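PDB 7D5M: oxidoreductase from Azotobacter vinelandii, which binds NAD+ in a Rossmann-fold domain and is probably an NAD-dependent sugar or polyol dehydrogenase, as a homologue of inositol dehydrogenase. Local coordinates for residues 47-50 and 51-54; 90-94 and 95-99; 74-77 and 78-82; 360-363 and 364-367. All coordinates share one frame; numbering follows the deposited sequence.

Contact 1: residues 47-50 and 51-54; sequences DIDP and GRGR. With NAD (nicotinamide-adenine-dinucleotide), chain B.
Gly53 N donates to Asp49 O and Arg54 N to Pro50 O, the first turn of helix 50-59, just as the chain leaves the loop that follows strand 39-45. This is the end of the second strand of a Rossmann fold, where an acidic residue characteristically meets the adenosine ribose of NAD. Asp49 is the N-cap: its OD1 accepts from Arg52 N at 3.1 Å, the donor standing well above the carboxylate plane. Two residues earlier, Asp47 OD1 accepts from Asp49 N at 2.9 Å in an Asx turn, which ties the carboxylate to the backbone leading into the cap. The same carboxylate forms a side-on salt bridge with Arg52. Arg52 NE reaches Asp47 OD2 at 2.8 Å in a nearly straight bond (167°), while NH2 meets the syn lone pair of Asp47 OD1 at 2.9 Å. The two planes are turned 43° apart, and OD2 is approached from above its own plane. A bend at chi3 (65°) folds the arginine back over the turn, with Asp49 CB lying over one face of the guanidinium, toward its rim. Arg52 also touches Arg21 and Asn22 of a neighbouring loop. With two protein donors on OD1, and a water as well as Arg52 NE on OD2, the buried Asp47 carboxylate is probably held as the anion. Asp47 OD1 lies 2.9 Å from O2B of the NAD ribose, and Ile48 N donates to that same O2B at 3.3 Å.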
loop_
_atom_site.group_PDB
_atom_site.type_symbol
_atom_site.label_atom_id
_atom_site.label_comp_id
_atom_site.label_asym_id
_atom_site.label_seq_id
_atom_site.Cartn_x
_atom_site.Cartn_y
_atom_site.Cartn_z
ATOM N N ASP A 47 28.245 28.763 13.209
ATOM C CA ASP A 47 29.222 27.651 13.066
ATOM C C ASP A 47 30.221 27.669 14.230
ATOM O O ASP A 47 30.534 28.763 14.731
ATOM C CB ASP A 47 29.884 27.759 11.690
ATOM C CG ASP A 47 30.452 26.472 11.125
ATOM O OD1 ASP A 47 31.200 25.793 11.857
ATOM O OD2 ASP A 47 30.145 26.155 9.943
ATOM N N ILE A 48 30.720 26.491 14.624
ATOM C CA ILE A 48 31.845 26.358 15.595
ATOM C C ILE A 48 33.114 26.956 14.979
ATOM O O ILE A 48 33.977 27.411 15.741
ATOM C CB ILE A 48 32.057 24.892 16.037
ATOM C CG1 ILE A 48 33.047 24.785 17.203
ATOM C CG2 ILE A 48 32.483 24.008 14.871
ATOM C CD1 ILE A 48 32.540 25.381 18.502
ATOM N N ASP A 49 33.228 26.927 13.649
ATOM C CA ASP A 49 34.322 27.571 12.877
ATOM C C ASP A 49 33.816 28.959 12.508
ATOM O O ASP A 49 32.982 29.084 11.618
ATOM C CB ASP A 49 34.702 26.691 11.682
ATOM C CG ASP A 49 35.688 27.278 10.688
ATOM O OD1 ASP A 49 35.826 28.506 10.624
ATOM O OD2 ASP A 49 36.293 26.482 9.950
ATOM N N PRO A 50 34.239 30.027 13.225
ATOM C CA PRO A 50 33.644 31.349 13.045
ATOM C C PRO A 50 33.829 31.904 11.624
ATOM O O PRO A 50 32.924 32.589 11.149
ATOM C CB PRO A 50 34.328 32.272 14.066
ATOM C CG PRO A 50 35.422 31.448 14.717
ATOM C CD PRO A 50 35.281 30.009 14.264
ATOM N N GLY A 51 34.987 31.642 11.004
ATOM C CA GLY A 51 35.261 32.009 9.599
ATOM C C GLY A 51 34.215 31.418 8.663
ATOM O O GLY A 51 33.673 32.159 7.806
ATOM N N ARG A 52 33.920 30.130 8.828
ATOM C CA ARG A 52 32.936 29.406 7.979
ATOM C C ARG A 52 31.517 29.891 8.323
ATOM O O ARG A 52 30.684 29.980 7.402
ATOM C CB ARG A 52 33.111 27.897 8.156
ATOM C CG ARG A 52 32.212 27.063 7.257
ATOM C CD ARG A 52 32.593 25.597 7.345
ATOM N NE ARG A 52 32.340 25.077 8.681
ATOM C CZ ARG A 52 32.968 24.046 9.236
ATOM N NH1 ARG A 52 33.915 23.398 8.569
ATOM N NH2 ARG A 52 32.661 23.676 10.470
ATOM N N GLY A 53 31.248 30.219 9.594
ATOM C CA GLY A 53 29.955 30.794 10.012
ATOM C C GLY A 53 29.680 32.108 9.298
ATOM O O GLY A 53 28.548 32.320 8.851
ATOM N N ARG A 54 30.683 32.979 9.188
ATOM C CA ARG A 54 30.528 34.304 8.544
ATOM C C ARG A 54 30.396 34.121 7.027
ATOM O O ARG A 54 29.530 34.784 6.433
ATOM C CB ARG A 54 31.689 35.243 8.882
ATOM C CG ARG A 54 31.556 36.607 8.224
ATOM C CD ARG A 54 32.524 37.650 8.747
ATOM N NE ARG A 54 32.207 38.039 10.116
ATOM C CZ ARG A 54 32.940 37.747 11.194
ATOM N NH1 ARG A 54 34.065 37.054 11.092
ATOM N NH2 ARG A 54 32.533 38.156 12.382
HETATM P PA NAD B . 24.912 18.960 12.950
HETATM O O1A NAD B . 26.144 18.430 13.616
HETATM O O2A NAD B . 24.518 18.483 11.588
HETATM O O5B NAD B . 24.991 20.564 12.939
HETATM C C5B NAD B . 25.582 21.329 14.036
HETATM C C4B NAD B . 25.761 22.750 13.561
HETATM O O4B NAD B . 25.988 23.632 14.691
HETATM C C3B NAD B . 26.957 22.980 12.629
HETATM O O3B NAD B . 26.645 24.004 11.695
HETATM C C2B NAD B . 28.048 23.410 13.615
HETATM O O2B NAD B . 29.114 24.130 13.039
HETATM C C1B NAD B . 27.219 24.306 14.523
HETATM N N9A NAD B . 27.778 24.531 15.847
HETATM C C8A NAD B . 28.279 23.576 16.692
HETATM N N7A NAD B . 28.648 24.057 17.853
HETATM C C5A NAD B . 28.354 25.409 17.778
HETATM C C6A NAD B . 28.503 26.458 18.707
HETATM N N6A NAD B . 28.978 26.292 19.944
HETATM N N1A NAD B . 28.098 27.693 18.319
HETATM C C2A NAD B . 27.615 27.846 17.076
HETATM N N3A NAD B . 27.416 26.931 16.125
HETATM C C4A NAD B . 27.813 25.716 16.544
HETATM O O3 NAD B . 23.635 18.703 13.909
HETATM P PN NAD B . 22.068 18.558 13.515
HETATM O O1N NAD B . 21.783 17.143 13.091
HETATM O O2N NAD B . 21.701 19.674 12.584
HETATM O O5D NAD B . 21.354 18.771 14.933
HETATM C C5D NAD B . 21.486 19.988 15.671
HETATM C C4D NAD B . 20.407 19.964 16.718
HETATM O O4D NAD B . 19.124 19.803 16.061
HETATM C C3D NAD B . 20.513 18.797 17.707
HETATM O O3D NAD B . 20.077 19.219 18.986
HETATM C C2D NAD B . 19.575 17.745 17.104
HETATM O O2D NAD B . 19.053 16.842 18.068
HETATM C C1D NAD B . 18.466 18.644 16.554
HETATM N N1N NAD B . 17.673 18.044 15.438
HETATM C C2N NAD B . 16.297 18.045 15.520
HETATM C C3N NAD B . 15.524 17.449 14.522
HETATM C C7N NAD B . 14.023 17.631 14.605
HETATM O O7N NAD B . 13.568 18.489 15.369
HETATM N N7N NAD B . 13.265 16.873 13.819
HETATM C C4N NAD B . 16.167 16.739 13.503
HETATM C C5N NAD B . 17.560 16.734 13.444
HETATM C C6N NAD B . 18.272 17.513 14.330
HETATM O O HOH W 1 28.595 27.748 8.389
#

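Contact 2: residues 90-94 and 95-99; sequences VATPN and GTHFA. With NAD (nicotinamide-adenine-dinucleotide), chain B.
Pro93 O is gripped twice by Thr96: the backbone N donates to it at 3.2 Å, and the hydroxyl OG1 reaches it at 2.9 Å in the carbonyl plane. Thr96 OG1 stands between its own backbone N and carbonyl carbon (chi1 56°), which turns it back toward Pro93 and also brings it 2.7 Å from Thr92 OG1, the two threonine side chains crossing at about a right angle. All this lies in the turn between strand 87-91 and helix 97-106, part of a beta-alpha-beta unit of the Rossmann fold that carries NAD. The His97 ring comes back across the turn. Its NE2 donates to Thr92 O at 2.8 Å, with the oxygen in the ring plane but the nitrogen 45° above the carbonyl plane. Asn94 CA sits over the centre of one ring face, a CH-pi contact of 3.7 Å to the centroid, and Val90 CG1 approaches CD2 obliquely. Asn94 OD1 faces the O2D and O3D hydroxyls of the nicotinamide ribose, though the placing of O3D in the model is doubtful, while Pro93 CD packs against the adenine at C8A, 3.4 Å away. At the other nitrogen of the histidine, ND1 pairs with Pro116 O. Held through both nitrogens by backbone carbonyls, and with Asn94 CA over its face, the His97 ring is fixed in its rotation next to the cofactor.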
loop_
_atom_site.group_PDB
_atom_site.type_symbol
_atom_site.label_atom_id
_atom_site.label_comp_id
_atom_site.label_asym_id
_atom_site.label_seq_id
_atom_site.Cartn_x
_atom_site.Cartn_y
_atom_site.Cartn_z
ATOM N N VAL A 90 18.014 27.854 18.368
ATOM C CA VAL A 90 19.223 27.124 18.843
ATOM C C VAL A 90 19.266 25.766 18.130
ATOM O O VAL A 90 18.422 24.904 18.415
ATOM C CB VAL A 90 19.208 26.985 20.376
ATOM C CG1 VAL A 90 20.426 26.228 20.879
ATOM C CG2 VAL A 90 19.077 28.331 21.068
ATOM N N ALA A 91 20.199 25.603 17.200
ATOM C CA ALA A 91 20.324 24.389 16.361
ATOM C C ALA A 91 21.745 23.851 16.477
ATOM O O ALA A 91 22.265 23.315 15.489
ATOM C CB ALA A 91 19.959 24.708 14.938
ATOM N N THR A 92 22.344 23.991 17.658
ATOM C CA THR A 92 23.686 23.454 17.971
ATOM C C THR A 92 23.521 22.004 18.397
ATOM O O THR A 92 22.410 21.513 18.553
ATOM C CB THR A 92 24.368 24.296 19.053
ATOM O OG1 THR A 92 23.472 24.339 20.166
ATOM C CG2 THR A 92 24.707 25.694 18.584
ATOM N N PRO A 93 24.618 21.249 18.568
ATOM C CA PRO A 93 24.518 19.933 19.203
ATOM C C PRO A 93 23.957 20.027 20.632
ATOM O O PRO A 93 24.045 21.068 21.259
ATOM C CB PRO A 93 25.956 19.410 19.164
ATOM C CG PRO A 93 26.602 20.178 18.023
ATOM C CD PRO A 93 25.972 21.557 18.090
ATOM N N ASN A 94 23.411 18.910 21.111
ATOM C CA ASN A 94 22.550 18.809 22.318
ATOM C C ASN A 94 23.249 19.407 23.542
ATOM O O ASN A 94 22.553 20.065 24.331
ATOM C CB ASN A 94 22.184 17.360 22.623
ATOM C CG ASN A 94 21.359 16.729 21.529
ATOM O OD1 ASN A 94 20.870 17.421 20.640
ATOM N ND2 ASN A 94 21.216 15.412 21.585
ATOM N N GLY A 95 24.565 19.189 23.668
ATOM C CA GLY A 95 25.362 19.557 24.858
ATOM C C GLY A 95 25.346 21.043 25.168
ATOM O O GLY A 95 25.633 21.405 26.327
ATOM N N THR A 96 25.040 21.897 24.190
ATOM C CA THR A 96 25.113 23.373 24.347
ATOM C C THR A 96 23.711 23.995 24.464
ATOM O O THR A 96 23.643 25.215 24.676
ATOM C CB THR A 96 25.921 24.009 23.209
ATOM O OG1 THR A 96 25.316 23.622 21.974
ATOM C CG2 THR A 96 27.383 23.608 23.236
ATOM N N HIS A 97 22.629 23.219 24.342
ATOM C CA HIS A 97 21.240 23.761 24.337
ATOM C C HIS A 97 20.962 24.505 25.646
ATOM O O HIS A 97 20.393 25.599 25.602
ATOM C CB HIS A 97 20.202 22.658 24.144
ATOM C CG HIS A 97 20.198 22.070 22.777
ATOM N ND1 HIS A 97 19.269 21.133 22.402
ATOM C CD2 HIS A 97 20.996 22.277 21.708
ATOM C CE1 HIS A 97 19.497 20.770 21.158
ATOM N NE2 HIS A 97 20.545 21.463 20.702
ATOM N N PHE A 98 21.339 23.913 26.780
ATOM C CA PHE A 98 21.024 24.481 28.113
ATOM C C PHE A 98 21.672 25.863 28.247
ATOM O O PHE A 98 20.955 26.841 28.538
ATOM C CB PHE A 98 21.471 23.547 29.236
ATOM C CG PHE A 98 21.288 24.156 30.598
ATOM C CD1 PHE A 98 20.057 24.123 31.236
ATOM C CD2 PHE A 98 22.344 24.805 31.226
ATOM C CE1 PHE A 98 19.891 24.705 32.483
ATOM C CE2 PHE A 98 22.173 25.394 32.469
ATOM C CZ PHE A 98 20.950 25.339 33.097
ATOM N N ALA A 99 22.989 25.951 28.038
ATOM C CA ALA A 99 23.783 27.187 28.249
ATOM C C ALA A 99 23.291 28.281 27.292
ATOM O O ALA A 99 23.122 29.432 27.726
ATOM C CB ALA A 99 25.260 26.910 28.070
HETATM P PA NAD B . 24.912 18.960 12.950
HETATM O O1A NAD B . 26.144 18.430 13.616
HETATM O O2A NAD B . 24.518 18.483 11.588
HETATM O O5B NAD B . 24.991 20.564 12.939
HETATM C C5B NAD B . 25.582 21.329 14.036
HETATM C C4B NAD B . 25.761 22.750 13.561
HETATM O O4B NAD B . 25.988 23.632 14.691
HETATM C C3B NAD B . 26.957 22.980 12.629
HETATM O O3B NAD B . 26.645 24.004 11.695
HETATM C C2B NAD B . 28.048 23.410 13.615
HETATM O O2B NAD B . 29.114 24.130 13.039
HETATM C C1B NAD B . 27.219 24.306 14.523
HETATM N N9A NAD B . 27.778 24.531 15.847
HETATM C C8A NAD B . 28.279 23.576 16.692
HETATM N N7A NAD B . 28.648 24.057 17.853
HETATM C C5A NAD B . 28.354 25.409 17.778
HETATM C C6A NAD B . 28.503 26.458 18.707
HETATM N N6A NAD B . 28.978 26.292 19.944
HETATM N N1A NAD B . 28.098 27.693 18.319
HETATM C C2A NAD B . 27.615 27.846 17.076
HETATM N N3A NAD B . 27.416 26.931 16.125
HETATM C C4A NAD B . 27.813 25.716 16.544
HETATM O O3 NAD B . 23.635 18.703 13.909
HETATM P PN NAD B . 22.068 18.558 13.515
HETATM O O1N NAD B . 21.783 17.143 13.091
HETATM O O2N NAD B . 21.701 19.674 12.584
HETATM O O5D NAD B . 21.354 18.771 14.933
HETATM C C5D NAD B . 21.486 19.988 15.671
HETATM C C4D NAD B . 20.407 19.964 16.718
HETATM O O4D NAD B . 19.124 19.803 16.061
HETATM C C3D NAD B . 20.513 18.797 17.707
HETATM O O3D NAD B . 20.077 19.219 18.986
HETATM C C2D NAD B . 19.575 17.745 17.104
HETATM O O2D NAD B . 19.053 16.842 18.068
HETATM C C1D NAD B . 18.466 18.644 16.554
HETATM N N1N NAD B . 17.673 18.044 15.438
HETATM C C2N NAD B . 16.297 18.045 15.520
HETATM C C3N NAD B . 15.524 17.449 14.522
HETATM C C7N NAD B . 14.023 17.631 14.605
HETATM O O7N NAD B . 13.568 18.489 15.369
HETATM N N7N NAD B . 13.265 16.873 13.819
HETATM C C4N NAD B . 16.167 16.739 13.503
HETATM C C5N NAD B . 17.560 16.734 13.444
HETATM C C6N NAD B . 18.272 17.513 14.330
HETATM O O HOH W 2 22.291 21.176 26.813
#

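Contact 3: residues 74-77 and 78-82; sequences LFEQ and EARRP
Helix 71-78 of the Rossmann domain ends here and runs straight into a type I beta turn from Glu78 to Arg81, on the way to strand 87-91. Glu78 N still donates to Leu74 O and Ala79 N to Phe75 O in the ordinary helical pattern. After that the spacing shortens by one residue, and Arg80 N bonds to Gln77 O at 3.2 Å, from 61° above the carbonyl plane. Arg81 N then closes the turn onto Glu78 O at 3.0 Å. On the inner side, Leu74 CD1 meets Glu78 CG at 3.9 Å, and both side chains rest on Ala43 of strand 39-45. The Glu78 chain is bent at chi2 (-71°), and its buried carboxylate has polar partners beyond the turn: a salt bridge to Arg66 and hydrogen bonds to Tyr68 and the backbone of Ile85. Phe75, on another side of the helix, packs on Ala103 and Ala104 of helix 97-106. Toward solvent the arrangement is looser. Arg80 extends from CG to NE alongside Glu76 and Gln77, all pointing the same way. Arg80 NH2 makes a long salt bridge, 3.9 Å, to Glu76 OE2, with the carboxylate and guanidinium planes almost perpendicular (84°). The Gln77 amide, bent at its own chi2, comes over the guanidinium face rather than its edge, placing NE2 above the centre, 3.4 Å from Arg80 CZ.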
loop_
_atom_site.group_PDB
_atom_site.type_symbol
_atom_site.label_atom_id
_atom_site.label_comp_id
_atom_site.label_asym_id
_atom_site.label_seq_id
_atom_site.Cartn_x
_atom_site.Cartn_y
_atom_site.Cartn_z
ATOM N N LEU A 74 26.859 37.462 20.139
ATOM C CA LEU A 74 25.588 37.709 19.420
ATOM C C LEU A 74 24.625 38.465 20.344
ATOM O O LEU A 74 24.152 39.539 19.939
ATOM C CB LEU A 74 24.999 36.372 18.972
ATOM C CG LEU A 74 23.541 36.408 18.526
ATOM C CD1 LEU A 74 23.385 37.127 17.196
ATOM C CD2 LEU A 74 23.002 34.991 18.438
ATOM N N PHE A 75 24.351 37.941 21.542
ATOM C CA PHE A 75 23.335 38.516 22.461
ATOM C C PHE A 75 23.816 39.893 22.938
ATOM O O PHE A 75 23.005 40.830 22.905
ATOM C CB PHE A 75 23.013 37.576 23.625
ATOM C CG PHE A 75 22.523 36.211 23.211
ATOM C CD1 PHE A 75 21.958 36.002 21.960
ATOM C CD2 PHE A 75 22.621 35.132 24.074
ATOM C CE1 PHE A 75 21.519 34.742 21.582
ATOM C CE2 PHE A 75 22.179 33.873 23.693
ATOM C CZ PHE A 75 21.637 33.679 22.446
ATOM N N GLU A 76 25.090 40.026 23.318
ATOM C CA GLU A 76 25.631 41.293 23.889
ATOM C C GLU A 76 25.624 42.388 22.814
ATOM O O GLU A 76 25.152 43.499 23.125
ATOM C CB GLU A 76 27.036 41.093 24.472
ATOM C CG GLU A 76 27.690 42.393 24.930
ATOM C CD GLU A 76 29.080 42.260 25.542
ATOM O OE1 GLU A 76 29.788 41.273 25.215
ATOM O OE2 GLU A 76 29.453 43.150 26.353
ATOM N N GLN A 77 26.123 42.094 21.608
ATOM C CA GLN A 77 26.253 43.088 20.507
ATOM C C GLN A 77 24.861 43.467 19.998
ATOM O O GLN A 77 24.622 44.665 19.747
ATOM C CB GLN A 77 27.135 42.555 19.377
ATOM C CG GLN A 77 28.613 42.478 19.737
ATOM C CD GLN A 77 29.153 43.822 20.161
ATOM O OE1 GLN A 77 28.991 44.826 19.465
ATOM N NE2 GLN A 77 29.779 43.851 21.323
ATOM N N GLU A 78 23.960 42.489 19.851
ATOM C CA GLU A 78 22.603 42.765 19.315
ATOM C C GLU A 78 21.832 43.659 20.298
ATOM O O GLU A 78 21.077 44.517 19.831
ATOM C CB GLU A 78 21.892 41.450 18.980
ATOM C CG GLU A 78 22.428 40.827 17.700
ATOM C CD GLU A 78 22.036 41.574 16.435
ATOM O OE1 GLU A 78 20.812 41.845 16.268
ATOM O OE2 GLU A 78 22.950 41.892 15.626
ATOM N N ALA A 79 22.030 43.476 21.606
ATOM C CA ALA A 79 21.373 44.249 22.693
ATOM C C ALA A 79 21.673 45.748 22.532
ATOM O O ALA A 79 20.887 46.566 23.029
ATOM C CB ALA A 79 21.838 43.740 24.039
ATOM N N ARG A 80 22.778 46.093 21.869
ATOM C CA ARG A 80 23.237 47.502 21.728
ATOM C C ARG A 80 22.488 48.208 20.590
ATOM O O ARG A 80 22.516 49.453 20.566
ATOM C CB ARG A 80 24.743 47.541 21.476
ATOM C CG ARG A 80 25.588 47.063 22.647
ATOM C CD ARG A 80 27.043 47.265 22.283
ATOM N NE ARG A 80 27.998 46.701 23.224
ATOM C CZ ARG A 80 29.321 46.739 23.063
ATOM N NH1 ARG A 80 29.850 47.320 21.997
ATOM N NH2 ARG A 80 30.116 46.194 23.967
ATOM N N ARG A 81 21.830 47.465 19.695
ATOM C CA ARG A 81 21.197 48.031 18.473
ATOM C C ARG A 81 19.687 48.137 18.655
ATOM O O ARG A 81 19.048 47.188 19.102
ATOM C CB ARG A 81 21.428 47.154 17.238
ATOM C CG ARG A 81 22.796 46.503 17.129
ATOM C CD ARG A 81 22.858 45.546 15.961
ATOM N NE ARG A 81 22.359 46.132 14.719
ATOM C CZ ARG A 81 23.063 46.311 13.604
ATOM N NH1 ARG A 81 24.336 45.958 13.526
ATOM N NH2 ARG A 81 22.478 46.853 12.553
ATOM N N PRO A 82 19.048 49.244 18.209
ATOM C CA PRO A 82 17.591 49.353 18.280
ATOM C C PRO A 82 16.887 48.343 17.358
ATOM O O PRO A 82 15.745 48.026 17.622
ATOM C CB PRO A 82 17.326 50.802 17.838
ATOM C CG PRO A 82 18.491 51.123 16.925
ATOM C CD PRO A 82 19.672 50.404 17.546
#

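Contact 4: residues 360-363 and 364-367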
loop_
_atom_site.group_PDB
_atom_site.type_symbol
_atom_site.label_atom_id
_atom_site.label_comp_id
_atom_site.label_asym_id
_atom_site.label_seq_id
_atom_site.Cartn_x
_atom_site.Cartn_y
_atom_site.Cartn_z
ATOM N N TYR A 360 1.182 25.088 20.631
ATOM C CA TYR A 360 2.459 24.740 19.971
ATOM C C TYR A 360 3.342 24.022 20.979
ATOM O O TYR A 360 3.158 24.151 22.193
ATOM C CB TYR A 360 3.115 25.996 19.397
ATOM C CG TYR A 360 3.316 27.092 20.409
ATOM C CD1 TYR A 360 4.465 27.155 21.180
ATOM C CD2 TYR A 360 2.333 28.037 20.633
ATOM C CE1 TYR A 360 4.641 28.140 22.138
ATOM C CE2 TYR A 360 2.494 29.032 21.582
ATOM C CZ TYR A 360 3.652 29.091 22.330
ATOM O OH TYR A 360 3.799 30.076 23.258
ATOM N N PRO A 361 4.329 23.247 20.493
ATOM C CA PRO A 361 5.294 22.604 21.374
ATOM C C PRO A 361 6.142 23.676 22.064
ATOM O O PRO A 361 6.791 24.459 21.395
ATOM C CB PRO A 361 6.148 21.699 20.476
ATOM C CG PRO A 361 5.559 21.813 19.087
ATOM C CD PRO A 361 4.568 22.952 19.074
ATOM N N ASP A 362 6.086 23.696 23.388
ATOM C CA ASP A 362 6.598 24.826 24.198
ATOM C C ASP A 362 7.576 24.304 25.252
ATOM O O ASP A 362 7.991 23.135 25.199
ATOM C CB ASP A 362 5.427 25.590 24.816
ATOM C CG ASP A 362 4.549 24.764 25.737
ATOM O OD1 ASP A 362 4.910 23.599 26.035
ATOM O OD2 ASP A 362 3.485 25.279 26.129
ATOM N N ILE A 363 7.930 25.170 26.192
ATOM C CA ILE A 363 8.890 24.848 27.279
ATOM C C ILE A 363 8.408 23.586 28.009
ATOM O O ILE A 363 9.245 22.735 28.350
ATOM C CB ILE A 363 9.058 26.063 28.217
ATOM C CG1 ILE A 363 10.185 25.840 29.227
ATOM C CG2 ILE A 363 7.748 26.416 28.909
ATOM C CD1 ILE A 363 11.561 25.690 28.604
ATOM N N HIS A 364 7.102 23.465 28.247
ATOM C CA HIS A 364 6.501 22.351 29.028
ATOM C C HIS A 364 6.682 21.037 28.261
ATOM O O HIS A 364 7.021 20.028 28.887
ATOM C CB HIS A 364 5.029 22.636 29.345
ATOM C CG HIS A 364 4.820 23.940 30.032
ATOM N ND1 HIS A 364 5.233 24.155 31.324
ATOM C CD2 HIS A 364 4.250 25.092 29.612
ATOM C CE1 HIS A 364 4.920 25.389 31.677
ATOM N NE2 HIS A 364 4.326 25.986 30.642
ATOM N N ALA A 365 6.493 21.050 26.943
ATOM C CA ALA A 365 6.721 19.854 26.096
ATOM C C ALA A 365 8.197 19.454 26.187
ATOM O O ALA A 365 8.487 18.242 26.304
ATOM C CB ALA A 365 6.317 20.134 24.676
ATOM N N GLY A 366 9.098 20.437 26.124
ATOM C CA GLY A 366 10.548 20.213 26.222
ATOM C C GLY A 366 10.902 19.538 27.536
ATOM O O GLY A 366 11.668 18.553 27.512
ATOM N N VAL A 367 10.335 20.012 28.649
ATOM C CA VAL A 367 10.592 19.414 29.993
ATOM C C VAL A 367 10.145 17.947 29.992
ATOM O O VAL A 367 10.915 17.100 30.481
ATOM C CB VAL A 367 9.922 20.213 31.125
ATOM C CG1 VAL A 367 10.010 19.479 32.455
ATOM C CG2 VAL A 367 10.523 21.603 31.238
#
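The His364 imidazole has Ile363 CG2 over the centre of one face, a CH-pi contact of 3.8 Å to the ring centroid, and Asp362 OD2 at its edge, in plane, 3.6 Å from CD2. The Asp362 carboxylate is turned 74° from the ring, so the two flat groups stand nearly upright to each other. The ring's ND1 is engaged elsewhere, in a hydrogen bond with Arg128 NH1; since an arginine can only donate, ND1 acts as acceptor, consistent with a neutral ring. This is the N-terminus of helix 363-381, and Asp362 is its N-cap. With CG between the backbone N and the carbonyl carbon (chi1 60°), the carboxylate swings over the first turn, where OD1 accepts from Ala365 N at 3.1 Å. A carboxylate here should interact favourably with the helix dipole. The backbone then settles into helical bonding: Gly366 N donates to Asp362 O at 3.1 Å, and Val367 N to Ile363 O at 2.9 Å. Val367 CG2 also touches that last carbonyl, 3.4 Å from Ile363 O. Beside the cap, Pro361 CB and Ala365 CB make an apolar contact at 4.5 Å. The helix start bridges two parts of the protein: Ile363 and Val367 lean on helix 121-133 of the Rossmann domain, Pro361 pairs through its backbone with Val140 of strand 138-140, and Pro361 and Ala365 pack against Tyr212 of helix 202-217.

Contacts 1 and 2 both touch the NAD: contact 1 holds the adenosine ribose, while contact 2 runs from the adenine to the nicotinamide ribose. Their centres are 16 Å apart and their nearest atoms about 7 Å, with the cofactor joining them. Contact 3 belongs to the same Rossmann domain but stands back from the ligand; the Leu74 side chain is about 9 Å from NAD, and the nearest atoms of contacts 2 and 3 are about 6 Å apart. Contact 4 belongs to the C-terminal alpha/beta part of the chain, about 23 Å from contact 1 and 9 Å from contact 2 between nearest atoms. Its Pro361 side chain comes within about 9 Å of NAD.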